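Long-range contacts in methanol--corrinoid protein co-methyltransferase (Methanosarcina barkeri, PDB 2I2X), which transfers the methyl group of methanol to the cob(I)amide carried by its partner protein MtaC, a zinc-dependent step of methanogenesis from methanol: residues A[46-51]-A[315-320]; A[66-71]-A[322-327]; A[83-88]-A[120-125]. All blocks are in the same frame, centred on the assembly; numbering follows the deposited sequence.

Contact 1: A[46-51]-A[315-320]; sequences APRPEA and VEYHGE. With ZN (zinc ion), chain R.
Two first torsions bring Arg48 and Tyr317 together: Arg48 starts with CG opposite its carbonyl carbon (chi1 -72°), whereas the ring of Tyr317 is set trans to its own backbone nitrogen (chi1 -179°). A further bend at chi3 of Arg48 carries the guanidinium round beside that ring, the two planes being almost perpendicular (85°). NH2 of Arg48 comes within 3.7 Å of CD2 of Tyr317, and the carbonyl oxygen of Tyr317 lies over one face of the guanidinium. Tyr317 O also sits 3.3 Å from Arg48 CG, so the aliphatic stem rests on the opposite backbone. The polar ends are anchored further off, NH2 of Arg48 by a salt bridge to Glu61 and the Tyr317 hydroxyl probably by a hydrogen bond to Asp68. The backbones themselves join through a single bridge: Ala46 N donates to Val315 O (2.9 Å), and Tyr317 N returns a straighter bond of the same length to Ala46 O. Glu316, fully extended, crosses Arg48 at about a right angle, and its two oxygens do different work. OE1 lies against Pro49 CD and is linked through a water to Pro47 O. Glu316 OE2 offers its anti lone pair to His318 ND1 at 2.7 Å, which orients the imidazole and would probably strengthen NE2 as a ligand. NE2 of His318 binds zinc at 2.0 Å, OE2 of Glu320 is a second ligand, and His318 and Glu320 of the second MtaB subunit complete the shell, making this an intersubunit zinc site, separate from the one bound by Glu164, Cys220 and Cys269.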
loop_
_atom_site.group_PDB
_atom_site.type_symbol
_atom_site.label_atom_id
_atom_site.label_comp_id
_atom_site.label_asym_id
_atom_site.label_seq_id
_atom_site.Cartn_x
_atom_site.Cartn_y
_atom_site.Cartn_z
ATOM N N ALA A 46 -12.487 -3.256 1.746
ATOM C CA ALA A 46 -13.728 -2.701 2.294
ATOM C C ALA A 46 -14.240 -1.685 1.254
ATOM O O ALA A 46 -13.471 -0.838 0.777
ATOM C CB ALA A 46 -13.477 -2.004 3.634
ATOM N N PRO A 47 -15.528 -1.771 0.891
ATOM C CA PRO A 47 -16.097 -0.769 0.013
ATOM C C PRO A 47 -16.094 0.613 0.664
ATOM O O PRO A 47 -15.889 0.735 1.870
ATOM C CB PRO A 47 -17.518 -1.273 -0.240
ATOM C CG PRO A 47 -17.823 -2.229 0.845
ATOM C CD PRO A 47 -16.506 -2.811 1.289
ATOM N N ARG A 48 -16.264 1.659 -0.139
ATOM C CA ARG A 48 -16.344 3.004 0.404
ATOM C C ARG A 48 -17.712 3.188 1.085
ATOM O O ARG A 48 -18.636 2.464 0.747
ATOM C CB ARG A 48 -16.126 4.025 -0.713
ATOM C CG ARG A 48 -14.705 4.105 -1.218
ATOM C CD ARG A 48 -14.662 4.704 -2.597
ATOM N NE ARG A 48 -15.152 3.803 -3.644
ATOM C CZ ARG A 48 -14.943 3.996 -4.954
ATOM N NH1 ARG A 48 -14.234 5.043 -5.373
ATOM N NH2 ARG A 48 -15.412 3.130 -5.851
ATOM N N PRO A 49 -17.841 4.141 2.047
ATOM C CA PRO A 49 -19.139 4.400 2.717
ATOM C C PRO A 49 -20.308 4.557 1.733
ATOM O O PRO A 49 -21.382 3.983 1.960
ATOM C CB PRO A 49 -18.921 5.727 3.450
ATOM C CG PRO A 49 -17.493 5.948 3.507
ATOM C CD PRO A 49 -16.777 5.030 2.550
ATOM N N GLU A 50 -20.076 5.300 0.641
ATOM C CA GLU A 50 -21.088 5.532 -0.393
ATOM C C GLU A 50 -21.641 4.245 -0.972
ATOM O O GLU A 50 -22.815 4.209 -1.355
ATOM C CB GLU A 50 -20.551 6.361 -1.570
ATOM C CG GLU A 50 -19.777 7.596 -1.204
ATOM C CD GLU A 50 -18.278 7.332 -1.160
ATOM O OE1 GLU A 50 -17.679 6.983 -2.212
ATOM O OE2 GLU A 50 -17.705 7.494 -0.069
ATOM N N ALA A 51 -20.804 3.211 -1.075
ATOM C CA ALA A 51 -21.254 1.942 -1.658
ATOM C C ALA A 51 -22.311 1.245 -0.791
ATOM O O ALA A 51 -23.061 0.408 -1.276
ATOM C CB ALA A 51 -20.073 1.008 -1.954
ATOM N N VAL A 315 -8.107 -3.061 3.274
ATOM C CA VAL A 315 -7.816 -1.733 2.788
ATOM C C VAL A 315 -9.099 -1.213 2.145
ATOM O O VAL A 315 -9.873 -1.996 1.561
ATOM C CB VAL A 315 -6.674 -1.775 1.740
ATOM C CG1 VAL A 315 -7.110 -2.571 0.460
ATOM C CG2 VAL A 315 -6.139 -0.351 1.405
ATOM N N GLU A 316 -9.331 0.097 2.245
ATOM C CA GLU A 316 -10.450 0.712 1.533
ATOM C C GLU A 316 -10.238 0.651 0.031
ATOM O O GLU A 316 -9.143 0.882 -0.448
ATOM C CB GLU A 316 -10.656 2.168 1.937
ATOM C CG GLU A 316 -11.879 2.758 1.247
ATOM C CD GLU A 316 -12.065 4.194 1.548
ATOM O OE1 GLU A 316 -13.040 4.499 2.278
ATOM O OE2 GLU A 316 -11.219 5.014 1.075
ATOM N N TYR A 317 -11.289 0.345 -0.707
ATOM C CA TYR A 317 -11.197 0.388 -2.142
ATOM C C TYR A 317 -11.151 1.847 -2.637
ATOM O O TYR A 317 -12.174 2.551 -2.586
ATOM C CB TYR A 317 -12.371 -0.359 -2.770
ATOM C CG TYR A 317 -12.335 -0.392 -4.269
ATOM C CD1 TYR A 317 -11.260 -0.983 -4.947
ATOM C CD2 TYR A 317 -13.383 0.150 -5.022
ATOM C CE1 TYR A 317 -11.215 -1.029 -6.352
ATOM C CE2 TYR A 317 -13.364 0.099 -6.448
ATOM C CZ TYR A 317 -12.268 -0.495 -7.094
ATOM O OH TYR A 317 -12.224 -0.537 -8.467
ATOM N N HIS A 318 -9.982 2.304 -3.082
ATOM C CA HIS A 318 -9.860 3.630 -3.682
ATOM C C HIS A 318 -8.646 3.742 -4.609
ATOM O O HIS A 318 -7.868 2.784 -4.735
ATOM C CB HIS A 318 -9.915 4.758 -2.620
ATOM C CG HIS A 318 -8.739 4.814 -1.684
ATOM N ND1 HIS A 318 -8.879 4.695 -0.315
ATOM C CD2 HIS A 318 -7.413 5.013 -1.913
ATOM C CE1 HIS A 318 -7.692 4.807 0.258
ATOM N NE2 HIS A 318 -6.784 4.990 -0.689
ATOM N N GLY A 319 -8.495 4.894 -5.268
ATOM C CA GLY A 319 -7.416 5.116 -6.247
ATOM C C GLY A 319 -6.064 5.416 -5.606
ATOM O O GLY A 319 -6.012 6.139 -4.610
ATOM N N GLU A 320 -4.985 4.835 -6.145
ATOM C CA GLU A 320 -3.595 5.173 -5.780
ATOM C C GLU A 320 -2.863 5.499 -7.099
ATOM O O GLU A 320 -3.408 5.185 -8.164
ATOM C CB GLU A 320 -2.884 3.957 -5.149
ATOM C CG GLU A 320 -3.402 3.440 -3.800
ATOM C CD GLU A 320 -3.407 4.477 -2.688
ATOM O OE1 GLU A 320 -2.660 5.476 -2.778
ATOM O OE2 GLU A 320 -4.193 4.309 -1.726
HETATM ZN ZN ZN R . -4.838 5.112 -0.297
HETATM O O HOH W 1 -14.174 2.599 3.955
#

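Contact 2: A[66-71]-A[322-327]; sequences TTDVME and GGTTVQ
Helix packs here against helix start: Asp68 and Val69, midway along helix 55-76, meet Thr324, Val326 and Gln327, where helix 325-345 begins. The hydrogen bond that joins the two segments runs from Gln327 NE2 to Asp68 O, 3.0 Å long. The donor approaches from the flank of the carbonyl (C=O...N angle 112°) and is also tilted out of the carbonyl plane, while the acceptor lies in the plane of the glutamine amide. The Gln327 chain leaves with CG trans to its carbonyl carbon (chi1 -69°) and then runs extended, which lays the amide against the Asp68 carboxylate, the two groups stacked with their planes 28° apart. The other end of the amide is held too, since Gln327 OE1 accepts a hydrogen bond from Thr324 N at 2.8 Å. Thr324 is the N-cap residue, and the side chain that takes up its backbone N-H comes from three residues on; the threonine side chain makes no capping bond. Both helices belong to the TIM barrel and follow neighbouring strands of its parallel sheet, 40-43 and 309-311. Asp68 crosses Thr324 at about a right angle, Asp68 OD2, whose polar partner is Tyr317, coming to 3.1 Å from Thr324 CG2. On the buried side Val69 CG2 meets Val326 CG2 at 3.8 Å, and Val326 CG2 reaches equally close to Asp68 CB. Val69 also packs on Ile81 of strand 80-86, and Val326 on Tyr45 and on Ile65 of helix 55-76.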
loop_
_atom_site.group_PDB
_atom_site.type_symbol
_atom_site.label_atom_id
_atom_site.label_comp_id
_atom_site.label_asym_id
_atom_site.label_seq_id
_atom_site.Cartn_x
_atom_site.Cartn_y
_atom_site.Cartn_z
ATOM N N THR A 66 -13.452 -7.017 -7.763
ATOM C CA THR A 66 -13.175 -8.339 -8.261
ATOM C C THR A 66 -12.514 -8.239 -9.625
ATOM O O THR A 66 -11.488 -8.881 -9.882
ATOM C CB THR A 66 -14.449 -9.207 -8.340
ATOM O OG1 THR A 66 -15.136 -9.163 -7.085
ATOM C CG2 THR A 66 -14.109 -10.646 -8.654
ATOM N N THR A 67 -13.088 -7.426 -10.495
ATOM C CA THR A 67 -12.493 -7.216 -11.786
ATOM C C THR A 67 -11.087 -6.675 -11.621
ATOM O O THR A 67 -10.188 -7.174 -12.246
ATOM C CB THR A 67 -13.372 -6.304 -12.668
ATOM O OG1 THR A 67 -14.613 -6.985 -12.922
ATOM C CG2 THR A 67 -12.682 -5.967 -13.985
ATOM N N ASP A 68 -10.880 -5.686 -10.770
ATOM C CA ASP A 68 -9.548 -5.078 -10.637
ATOM C C ASP A 68 -8.430 -6.041 -10.203
ATOM O O ASP A 68 -7.304 -6.014 -10.740
ATOM C CB ASP A 68 -9.612 -3.901 -9.674
ATOM C CG ASP A 68 -10.267 -2.689 -10.293
ATOM O OD1 ASP A 68 -10.674 -2.763 -11.483
ATOM O OD2 ASP A 68 -10.388 -1.663 -9.589
ATOM N N VAL A 69 -8.768 -6.883 -9.238
ATOM C CA VAL A 69 -7.910 -7.939 -8.749
ATOM C C VAL A 69 -7.601 -8.979 -9.833
ATOM O O VAL A 69 -6.424 -9.292 -10.073
ATOM C CB VAL A 69 -8.585 -8.675 -7.543
ATOM C CG1 VAL A 69 -7.746 -9.862 -7.118
ATOM C CG2 VAL A 69 -8.816 -7.726 -6.378
ATOM N N MET A 70 -8.628 -9.537 -10.477
ATOM C CA MET A 70 -8.362 -10.602 -11.453
ATOM C C MET A 70 -7.496 -10.044 -12.621
ATOM O O MET A 70 -6.549 -10.675 -13.078
ATOM C CB MET A 70 -9.661 -11.247 -11.974
ATOM C CG MET A 70 -10.576 -11.918 -10.900
ATOM S SD MET A 70 -9.746 -13.194 -9.904
ATOM C CE MET A 70 -9.205 -14.410 -11.115
ATOM N N GLU A 71 -7.829 -8.844 -13.065
ATOM C CA GLU A 71 -7.135 -8.213 -14.153
ATOM C C GLU A 71 -5.653 -8.088 -13.776
ATOM O O GLU A 71 -4.783 -8.540 -14.515
ATOM C CB GLU A 71 -7.802 -6.858 -14.484
ATOM C CG GLU A 71 -7.229 -6.109 -15.695
ATOM C CD GLU A 71 -7.312 -6.886 -17.021
ATOM O OE1 GLU A 71 -8.155 -7.822 -17.148
ATOM O OE2 GLU A 71 -6.512 -6.537 -17.936
ATOM N N GLY A 322 -0.760 3.873 -8.582
ATOM C CA GLY A 322 -0.356 2.638 -9.253
ATOM C C GLY A 322 -1.545 1.848 -9.706
ATOM O O GLY A 322 -1.442 0.763 -10.279
ATOM N N GLY A 323 -2.704 2.407 -9.446
ATOM C CA GLY A 323 -3.913 1.705 -9.755
ATOM C C GLY A 323 -4.781 1.609 -8.523
ATOM O O GLY A 323 -4.693 2.401 -7.562
ATOM N N THR A 324 -5.680 0.664 -8.565
ATOM C CA THR A 324 -6.632 0.608 -7.489
ATOM C C THR A 324 -6.000 -0.118 -6.295
ATOM O O THR A 324 -5.178 -1.003 -6.412
ATOM C CB THR A 324 -7.935 0.033 -7.995
ATOM O OG1 THR A 324 -8.989 0.933 -7.670
ATOM C CG2 THR A 324 -8.168 -1.305 -7.485
ATOM N N THR A 325 -6.339 0.348 -5.137
ATOM C CA THR A 325 -5.807 -0.161 -3.903
ATOM C C THR A 325 -5.724 -1.701 -3.806
ATOM O O THR A 325 -4.713 -2.255 -3.319
ATOM C CB THR A 325 -6.671 0.435 -2.820
ATOM O OG1 THR A 325 -5.951 0.446 -1.610
ATOM C CG2 THR A 325 -7.964 -0.294 -2.690
ATOM N N VAL A 326 -6.745 -2.393 -4.320
ATOM C CA VAL A 326 -6.773 -3.852 -4.316
ATOM C C VAL A 326 -5.769 -4.421 -5.276
ATOM O O VAL A 326 -5.256 -5.546 -5.090
ATOM C CB VAL A 326 -8.219 -4.457 -4.602
ATOM C CG1 VAL A 326 -9.195 -4.187 -3.403
ATOM C CG2 VAL A 326 -8.811 -3.987 -5.942
ATOM N N GLN A 327 -5.467 -3.642 -6.313
ATOM C CA GLN A 327 -4.413 -4.018 -7.246
ATOM C C GLN A 327 -3.033 -3.833 -6.668
ATOM O O GLN A 327 -2.213 -4.717 -6.782
ATOM C CB GLN A 327 -4.555 -3.258 -8.555
ATOM C CG GLN A 327 -5.766 -3.674 -9.354
ATOM C CD GLN A 327 -6.021 -2.721 -10.496
ATOM O OE1 GLN A 327 -5.761 -1.517 -10.368
ATOM N NE2 GLN A 327 -6.555 -3.244 -11.614
#

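Contact 3: A[83-88]-A[120-125]; sequences LETEHV and CALRHT. With K (potassium ion), chain S.
Thr125 and Glu84 make the one side-chain hydrogen bond between these strands: OG1 of Thr125 donates to OE2 of Glu84 at 2.6 Å, reaching the carboxylate on its anti side and somewhat out of its plane. Glu84 can meet it because CG is trans to the backbone nitrogen (chi1 175°) and the rest of the chain is straight. Arg123 runs alongside in the same direction, its CD 3.6 Å from Glu84 CG; the opposite charges are near, but no N-H of the guanidinium points at the carboxylate. On the other face of the sheet, the His124 ring lies beside Thr85, His124 CE1 3.5 Å from Thr85 CB, and the carbonyl oxygen of Thr85 sits over one face of that ring. The backbones are stitched by five bonds, from Leu83 N to Ala121 O at one end to His87 N to Thr125 O at the other, in the regular ladder of parallel strands inclined by 17°. Strands 80-86 and 119-126, joined through helix 95-116, form a beta-alpha-beta crossover of the TIM barrel. Leu83, Thr85, Leu122 and His124 face the surrounding helices, with Met109 packed on both leucines, while Glu84, Glu86, Arg123 and Thr125 occupy the other side. There Lys267 forms a salt bridge with Glu84 OE2, Asn44 holds OE1, and Arg123 is secured by Glu42 and Ser162. Two residues further along the strand, Glu86 binds potassium mainly through OE2 (2.3 Å), also hydrogen-bonded to Lys267; Glu164 and Glu313 share the ion, and Glu164 also binds the nearby zinc.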
loop_
_atom_site.group_PDB
_atom_site.type_symbol
_atom_site.label_atom_id
_atom_site.label_comp_id
_atom_site.label_asym_id
_atom_site.label_seq_id
_atom_site.Cartn_x
_atom_site.Cartn_y
_atom_site.Cartn_z
ATOM N N LEU A 83 -9.835 -14.325 -3.125
ATOM C CA LEU A 83 -10.479 -13.079 -2.689
ATOM C C LEU A 83 -11.247 -13.322 -1.383
ATOM O O LEU A 83 -12.015 -14.295 -1.260
ATOM C CB LEU A 83 -11.411 -12.528 -3.780
ATOM C CG LEU A 83 -10.782 -11.975 -5.091
ATOM C CD1 LEU A 83 -10.408 -13.049 -6.184
ATOM C CD2 LEU A 83 -11.673 -10.873 -5.697
ATOM N N GLU A 84 -11.024 -12.468 -0.392
ATOM C CA GLU A 84 -11.801 -12.559 0.809
ATOM C C GLU A 84 -12.712 -11.342 0.980
ATOM O O GLU A 84 -12.227 -10.204 1.118
ATOM C CB GLU A 84 -10.935 -12.766 2.062
ATOM C CG GLU A 84 -11.815 -12.745 3.350
ATOM C CD GLU A 84 -11.068 -12.797 4.655
ATOM O OE1 GLU A 84 -9.816 -12.730 4.666
ATOM O OE2 GLU A 84 -11.751 -12.895 5.697
ATOM N N THR A 85 -14.018 -11.597 1.018
ATOM C CA THR A 85 -15.014 -10.570 1.310
ATOM C C THR A 85 -15.474 -10.651 2.761
ATOM O O THR A 85 -16.187 -11.585 3.141
ATOM C CB THR A 85 -16.254 -10.704 0.381
ATOM O OG1 THR A 85 -15.818 -10.776 -0.987
ATOM C CG2 THR A 85 -17.188 -9.530 0.529
ATOM N N GLU A 86 -15.060 -9.683 3.573
ATOM C CA GLU A 86 -15.564 -9.565 4.932
ATOM C C GLU A 86 -16.836 -8.787 4.917
ATOM O O GLU A 86 -16.796 -7.592 4.748
ATOM C CB GLU A 86 -14.573 -8.840 5.829
ATOM C CG GLU A 86 -13.292 -9.621 5.995
ATOM C CD GLU A 86 -12.316 -8.981 6.936
ATOM O OE1 GLU A 86 -11.892 -7.826 6.699
ATOM O OE2 GLU A 86 -11.941 -9.646 7.928
ATOM N N HIS A 87 -17.964 -9.452 5.139
ATOM C CA HIS A 87 -19.273 -8.789 5.171
ATOM C C HIS A 87 -19.258 -7.463 5.920
ATOM O O HIS A 87 -18.801 -7.406 7.038
ATOM C CB HIS A 87 -20.326 -9.723 5.771
ATOM C CG HIS A 87 -20.758 -10.822 4.851
ATOM N ND1 HIS A 87 -21.966 -11.472 4.983
ATOM C CD2 HIS A 87 -20.158 -11.374 3.764
ATOM C CE1 HIS A 87 -22.086 -12.385 4.034
ATOM N NE2 HIS A 87 -21.002 -12.349 3.284
ATOM N N VAL A 88 -19.704 -6.386 5.275
ATOM C CA VAL A 88 -20.263 -5.246 6.019
ATOM C C VAL A 88 -21.533 -5.764 6.705
ATOM O O VAL A 88 -22.154 -6.719 6.227
ATOM C CB VAL A 88 -20.626 -4.028 5.118
ATOM C CG1 VAL A 88 -19.388 -3.440 4.466
ATOM C CG2 VAL A 88 -21.668 -4.405 4.094
ATOM N N CYS A 120 -8.353 -19.790 -8.540
ATOM C CA CYS A 120 -8.835 -18.879 -7.507
ATOM C C CYS A 120 -9.965 -19.469 -6.660
ATOM O O CYS A 120 -10.593 -20.463 -7.043
ATOM C CB CYS A 120 -9.309 -17.603 -8.164
ATOM S SG CYS A 120 -10.414 -17.966 -9.497
ATOM N N ALA A 121 -10.212 -18.868 -5.500
ATOM C CA ALA A 121 -11.272 -19.320 -4.596
ATOM C C ALA A 121 -11.808 -18.094 -3.907
ATOM O O ALA A 121 -11.116 -17.090 -3.793
ATOM C CB ALA A 121 -10.750 -20.363 -3.565
ATOM N N LEU A 122 -13.062 -18.150 -3.504
ATOM C CA LEU A 122 -13.687 -17.023 -2.873
ATOM C C LEU A 122 -14.025 -17.315 -1.395
ATOM O O LEU A 122 -14.673 -18.288 -1.067
ATOM C CB LEU A 122 -14.926 -16.616 -3.674
ATOM C CG LEU A 122 -15.782 -15.503 -3.062
ATOM C CD1 LEU A 122 -14.996 -14.204 -2.983
ATOM C CD2 LEU A 122 -17.096 -15.330 -3.807
ATOM N N ARG A 123 -13.576 -16.455 -0.507
ATOM C CA ARG A 123 -13.869 -16.618 0.883
ATOM C C ARG A 123 -14.796 -15.509 1.292
ATOM O O ARG A 123 -14.519 -14.333 1.007
ATOM C CB ARG A 123 -12.603 -16.510 1.676
ATOM C CG ARG A 123 -12.802 -16.494 3.169
ATOM C CD ARG A 123 -11.429 -16.290 3.747
ATOM N NE ARG A 123 -11.226 -17.099 4.903
ATOM C CZ ARG A 123 -10.108 -17.735 5.195
ATOM N NH1 ARG A 123 -9.037 -17.675 4.420
ATOM N NH2 ARG A 123 -10.080 -18.446 6.306
ATOM N N HIS A 124 -15.895 -15.895 1.942
ATOM C CA HIS A 124 -16.811 -14.967 2.545
ATOM C C HIS A 124 -16.726 -15.151 4.032
ATOM O O HIS A 124 -16.797 -16.272 4.529
ATOM C CB HIS A 124 -18.242 -15.232 2.076
ATOM C CG HIS A 124 -18.717 -14.267 1.038
ATOM N ND1 HIS A 124 -17.943 -13.893 -0.047
ATOM C CD2 HIS A 124 -19.872 -13.577 0.930
ATOM C CE1 HIS A 124 -18.615 -13.030 -0.786
ATOM N NE2 HIS A 124 -19.779 -12.806 -0.205
ATOM N N THR A 125 -16.566 -14.034 4.728
ATOM C CA THR A 125 -16.510 -13.977 6.174
ATOM C C THR A 125 -17.775 -13.254 6.664
ATOM O O THR A 125 -17.884 -12.011 6.580
ATOM C CB THR A 125 -15.249 -13.212 6.613
ATOM O OG1 THR A 125 -14.106 -13.906 6.133
ATOM C CG2 THR A 125 -15.163 -13.057 8.159
HETATM K K K S . -11.001 -8.685 9.847
#

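From the N terminus, the chain leaves strand 40-43 through 46-51, the first half of contact 1, and enters helix 55-76, whose residues 66-71 open contact 2. Strand 80-86 follows, and contact 3 closes first, after a mostly helical connection of 31 residues to 120-125. Far later come 315-320 and then 322-327, closing contacts 1 and 2 in the order they were opened, so these two long loops cross and both enclose contact 3. Contacts 1 and 2 each supply one strand of the small hairpin of strands 319-320 and 323-324, tying the subunit interface to helix 55-76. That helix reaches contact 3 too, where Thr66, Val69 and Met70 pack on Leu83.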